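Local coordinates for zinc finger (CCCH type) motif-containing protein (Toxoplasma gondii, PDB 7NG2), which probably reads N6-methyladenosine marks in RNA through its YTH domain, the piece of the longer CPSF4 protein described here, linking them to mRNA polyadenylation, at residues 5-10 and 53-58. Sequence-based numbering, arbitrary orientation.
Sequences GHVASP and TDHVLL
A type I beta turn from His-6 to Ser-9 packs here against the start of strand 55-62, in the mixed beta sheet of the YTH domain. The turn belongs to the N-terminal loop that leads into strand 14-21, the parallel neighbour of strand 55-62 in the sheet. Val-7 on the turn meets His-55 and Leu-57, two residues apart on the strand and both directed at the loop. Val-7 CG1 lies over one face of the His-55 imidazole, 3.9 Å from the ring centroid and 22° off the normal. This is a CH-pi contact, shifted toward the rim on the ND1 side. Chi1 of -60° sets CG1 anti to the carbonyl carbon of Val-7 and brings it to the strand, where it also touches Leu-57 CD1 at 3.9 Å. Val-7 additionally packs on Leu-103 of strand 98-109. No direct hydrogen bond joins the two segments. Gly-5 O comes to the edge of the imidazole, 3.1 Å from His-55 CE1, and its angle to NE2 is too poor for a bond. A water makes the polar link instead. It lies in the ring plane, 3.0 Å from His-55 NE2, and donates to His-6 O at 2.6 Å. The other ring nitrogen, ND1, is hydrogen-bonded to Arg-73 NE, so both nitrogens of this buried ring have partners, which hold its orientation. Two bonds brace the turn itself. Ser-9 N donates to His-6 O, and Ala-8 N donates to His-6 ND1 at 2.9 Å, tilted 18° out of the His-6 ring plane.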
# COMPACT_ATOMS: atom_id res chain seq x y z
N GLY A 5 -14.04 6.95 -9.85
CA GLY A 5 -14.83 7.21 -8.67
C GLY A 5 -13.90 7.18 -7.47
O GLY A 5 -12.72 6.85 -7.58
N HIS A 6 -14.46 7.57 -6.33
CA HIS A 6 -13.70 7.56 -5.09
C HIS A 6 -13.46 6.12 -4.66
O HIS A 6 -14.30 5.24 -4.86
CB HIS A 6 -14.50 8.29 -4.02
CG HIS A 6 -13.69 8.64 -2.81
ND1 HIS A 6 -13.46 7.75 -1.78
CD2 HIS A 6 -13.04 9.78 -2.48
CE1 HIS A 6 -12.71 8.34 -0.86
NE2 HIS A 6 -12.44 9.56 -1.27
N VAL A 7 -12.29 5.87 -4.05
CA VAL A 7 -11.95 4.50 -3.66
C VAL A 7 -12.89 3.96 -2.59
O VAL A 7 -12.94 2.74 -2.39
CB VAL A 7 -10.49 4.36 -3.18
CG1 VAL A 7 -9.50 4.75 -4.26
CG2 VAL A 7 -10.26 5.15 -1.89
N ALA A 8 -13.61 4.82 -1.88
CA ALA A 8 -14.54 4.36 -0.86
C ALA A 8 -15.92 4.05 -1.43
O ALA A 8 -16.77 3.52 -0.70
CB ALA A 8 -14.66 5.38 0.27
N SER A 9 -16.17 4.36 -2.70
CA SER A 9 -17.50 4.15 -3.25
C SER A 9 -17.70 2.68 -3.63
O SER A 9 -16.77 2.03 -4.11
CB SER A 9 -17.71 5.01 -4.48
OG SER A 9 -17.72 6.38 -4.12
N PRO A 10 -18.91 2.15 -3.44
CA PRO A 10 -19.09 0.69 -3.51
C PRO A 10 -19.10 0.09 -4.90
O PRO A 10 -18.84 -1.11 -5.02
CB PRO A 10 -20.44 0.48 -2.80
CG PRO A 10 -21.17 1.76 -3.00
CD PRO A 10 -20.12 2.84 -2.95
N THR A 53 -8.27 -3.97 -12.39
CA THR A 53 -9.07 -3.61 -11.23
C THR A 53 -9.31 -2.11 -11.29
O THR A 53 -8.43 -1.36 -11.71
CB THR A 53 -8.32 -3.94 -9.93
OG1 THR A 53 -7.74 -5.25 -10.02
CG2 THR A 53 -9.25 -3.90 -8.74
N ASP A 54 -10.49 -1.68 -10.85
CA ASP A 54 -10.76 -0.24 -10.87
C ASP A 54 -9.81 0.52 -9.95
O ASP A 54 -9.29 1.57 -10.33
CB ASP A 54 -12.22 0.05 -10.50
CG ASP A 54 -13.22 -0.55 -11.48
OD1 ASP A 54 -12.87 -0.97 -12.60
OD2 ASP A 54 -14.40 -0.59 -11.08
N HIS A 55 -9.56 -0.01 -8.75
CA HIS A 55 -8.67 0.59 -7.76
C HIS A 55 -7.78 -0.46 -7.13
O HIS A 55 -8.29 -1.46 -6.61
CB HIS A 55 -9.45 1.25 -6.63
CG HIS A 55 -10.40 2.31 -7.08
ND1 HIS A 55 -9.99 3.50 -7.62
CD2 HIS A 55 -11.76 2.35 -7.06
CE1 HIS A 55 -11.04 4.23 -7.93
NE2 HIS A 55 -12.13 3.56 -7.59
N VAL A 56 -6.48 -0.21 -7.14
CA VAL A 56 -5.52 -1.01 -6.39
C VAL A 56 -5.05 -0.19 -5.20
O VAL A 56 -4.42 0.86 -5.37
CB VAL A 56 -4.34 -1.46 -7.27
CG1 VAL A 56 -3.28 -2.14 -6.43
CG2 VAL A 56 -4.84 -2.38 -8.38
N LEU A 57 -5.36 -0.67 -3.99
CA LEU A 57 -5.02 0.02 -2.75
C LEU A 57 -3.81 -0.63 -2.10
O LEU A 57 -3.68 -1.86 -2.08
CB LEU A 57 -6.20 -0.01 -1.77
CG LEU A 57 -7.44 0.82 -2.11
CD1 LEU A 57 -7.07 2.23 -2.56
CD2 LEU A 57 -8.34 0.14 -3.13
N LEU A 58 -2.90 0.22 -1.64
CA LEU A 58 -1.66 -0.18 -1.00
C LEU A 58 -1.71 0.31 0.44
O LEU A 58 -1.86 1.50 0.69
CB LEU A 58 -0.47 0.44 -1.73
CG LEU A 58 -0.47 0.18 -3.23
CD1 LEU A 58 0.67 0.96 -3.84
CD2 LEU A 58 -0.34 -1.29 -3.58
O HOH W 1 -15.01 4.14 -7.08